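PDB 6F03: Bpsl2520 from Burkholderia pseudomallei K96243, which is a secreted antigen of unknown molecular function, a mostly helical protein with a DUF2059 region. Local coordinates for residues B[47-52]-B[131-136]. Numbering follows the deposited sequence.
Sequences KDLLDA and DAYAKY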
loop_
_atom_site.group_PDB
_atom_site.type_symbol
_atom_site.label_atom_id
_atom_site.label_comp_id
_atom_site.label_asym_id
_atom_site.label_seq_id
_atom_site.Cartn_x
_atom_site.Cartn_y
_atom_site.Cartn_z
ATOM N N LYS B 47 -19.934 -13.222 13.663
ATOM C CA LYS B 47 -20.621 -11.987 14.013
ATOM C C LYS B 47 -20.073 -11.400 15.317
ATOM O O LYS B 47 -19.871 -10.185 15.415
ATOM C CB LYS B 47 -22.129 -12.239 14.093
ATOM C CG LYS B 47 -22.953 -11.025 14.504
ATOM C CD LYS B 47 -24.397 -11.430 14.681
ATOM C CE LYS B 47 -25.249 -10.283 15.162
ATOM N NZ LYS B 47 -26.418 -10.819 15.924
ATOM N N ASP B 48 -19.831 -12.239 16.333
ATOM C CA ASP B 48 -19.220 -11.730 17.560
ATOM C C ASP B 48 -17.784 -11.258 17.333
ATOM O O ASP B 48 -17.366 -10.244 17.905
ATOM C CB ASP B 48 -19.285 -12.772 18.671
ATOM C CG ASP B 48 -20.687 -12.908 19.254
ATOM O OD1 ASP B 48 -21.540 -12.040 18.951
ATOM O OD2 ASP B 48 -20.929 -13.859 20.034
ATOM N N LEU B 49 -17.013 -11.954 16.495
ATOM C CA LEU B 49 -15.652 -11.497 16.229
ATOM C C LEU B 49 -15.660 -10.145 15.525
ATOM O O LEU B 49 -14.896 -9.250 15.883
ATOM C CB LEU B 49 -14.887 -12.526 15.402
ATOM C CG LEU B 49 -13.441 -12.120 15.094
ATOM C CD1 LEU B 49 -12.760 -11.698 16.350
ATOM C CD2 LEU B 49 -12.667 -13.252 14.462
ATOM N N LEU B 50 -16.509 -9.990 14.501
ATOM C CA LEU B 50 -16.596 -8.723 13.771
ATOM C C LEU B 50 -16.957 -7.560 14.698
ATOM O O LEU B 50 -16.423 -6.453 14.560
ATOM C CB LEU B 50 -17.619 -8.851 12.639
ATOM C CG LEU B 50 -17.182 -9.778 11.480
ATOM C CD1 LEU B 50 -18.250 -9.865 10.397
ATOM C CD2 LEU B 50 -15.850 -9.311 10.909
ATOM N N ASP B 51 -17.871 -7.788 15.638
ATOM C CA ASP B 51 -18.192 -6.765 16.633
ATOM C C ASP B 51 -16.969 -6.398 17.482
ATOM O O ASP B 51 -16.725 -5.221 17.764
ATOM C CB ASP B 51 -19.340 -7.265 17.512
ATOM C CG ASP B 51 -19.764 -6.259 18.554
ATOM O OD1 ASP B 51 -20.337 -5.213 18.154
ATOM O OD2 ASP B 51 -19.538 -6.523 19.768
ATOM N N ALA B 52 -16.180 -7.391 17.888
ATOM C CA ALA B 52 -15.052 -7.132 18.775
ATOM C C ALA B 52 -13.917 -6.380 18.078
ATOM O O ALA B 52 -13.142 -5.682 18.744
ATOM C CB ALA B 52 -14.528 -8.457 19.364
ATOM N N ASP B 131 -17.001 -13.869 4.716
ATOM C CA ASP B 131 -16.453 -14.899 3.834
ATOM C C ASP B 131 -14.952 -15.060 4.043
ATOM O O ASP B 131 -14.446 -16.190 4.133
ATOM C CB ASP B 131 -16.772 -14.561 2.370
ATOM C CG ASP B 131 -18.268 -14.694 2.045
ATOM O OD1 ASP B 131 -18.977 -15.415 2.793
ATOM O OD2 ASP B 131 -18.741 -14.057 1.056
ATOM N N ALA B 132 -14.221 -13.948 4.170
ATOM C CA ALA B 132 -12.782 -14.075 4.387
ATOM C C ALA B 132 -12.472 -14.795 5.711
ATOM O O ALA B 132 -11.587 -15.659 5.759
ATOM C CB ALA B 132 -12.122 -12.699 4.361
ATOM N N TYR B 133 -13.176 -14.449 6.800
ATOM C CA TYR B 133 -12.892 -15.125 8.067
ATOM C C TYR B 133 -13.279 -16.594 8.016
ATOM O O TYR B 133 -12.553 -17.445 8.530
ATOM C CB TYR B 133 -13.593 -14.432 9.240
ATOM C CG TYR B 133 -12.750 -13.295 9.760
ATOM C CD1 TYR B 133 -11.676 -13.539 10.617
ATOM C CD2 TYR B 133 -12.980 -11.978 9.339
ATOM C CE1 TYR B 133 -10.873 -12.496 11.077
ATOM C CE2 TYR B 133 -12.192 -10.932 9.781
ATOM C CZ TYR B 133 -11.139 -11.193 10.647
ATOM O OH TYR B 133 -10.343 -10.154 11.072
ATOM N N ALA B 134 -14.414 -16.915 7.394
ATOM C CA ALA B 134 -14.856 -18.304 7.358
ATOM C C ALA B 134 -13.897 -19.177 6.560
ATOM O O ALA B 134 -13.794 -20.384 6.815
ATOM C CB ALA B 134 -16.269 -18.387 6.773
ATOM N N LYS B 135 -13.236 -18.591 5.563
ATOM C CA LYS B 135 -12.332 -19.324 4.683
ATOM C C LYS B 135 -11.027 -19.707 5.374
ATOM O O LYS B 135 -10.494 -20.796 5.136
ATOM C CB LYS B 135 -12.047 -18.479 3.447
ATOM C CG LYS B 135 -11.022 -19.040 2.474
ATOM C CD LYS B 135 -10.892 -18.056 1.303
ATOM C CE LYS B 135 -9.797 -18.430 0.328
ATOM N NZ LYS B 135 -9.677 -17.372 -0.729
ATOM N N TYR B 136 -10.461 -18.818 6.185
ATOM C CA TYR B 136 -9.133 -19.072 6.729
ATOM C C TYR B 136 -9.142 -19.558 8.182
ATOM O O TYR B 136 -8.109 -20.021 8.672
ATOM C CB TYR B 136 -8.268 -17.812 6.602
ATOM C CG TYR B 136 -7.915 -17.471 5.176
ATOM C CD1 TYR B 136 -6.929 -18.186 4.476
ATOM C CD2 TYR B 136 -8.575 -16.446 4.509
ATOM C CE1 TYR B 136 -6.621 -17.872 3.146
ATOM C CE2 TYR B 136 -8.264 -16.131 3.199
ATOM C CZ TYR B 136 -7.288 -16.842 2.528
ATOM O OH TYR B 136 -7.001 -16.505 1.225
#
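Leu49 and Leu50, neighbours on helix 40-52, both reach the ring of Tyr133 on helix 119-136. Each uses its CD2 methyl. Both methyls lie on the same side of the ring plane, Leu49 CD2 by the CD1-CE1 rim and Leu50 CD2 by CE2, and both approach obliquely. Leu49 crosses the tyrosine side chain at about a right angle. Its CD2 lies 3.9 Å from Tyr133 CE1 and 4.0 Å from Tyr133 CD1. The CB of Leu49 points toward segment 131-136, and an extended chi1 (-179°) carries CD2 on to the ring. The CB of Leu50 points past that segment, but the end of the side chain comes closer. Its CD2 stands 4.2 Å from Tyr133 CE2. Between the two segments, side chains alone make the contact.

All three residues are buried. Leu49 also packs on Ile142, Thr146 and Tyr149 of helix 139-150, while Leu50 touches Gln129 and Tyr130 of the same helix as Tyr133. Tyr133 OH is hydrogen-bonded to Gln161 NE2 of the second subunit, and its side chain packs on Val164 of that subunit. Methyl-to-ring packing has no directional bond, so its fit rests on shape. The hydroxyl adds a directional link across the dimer.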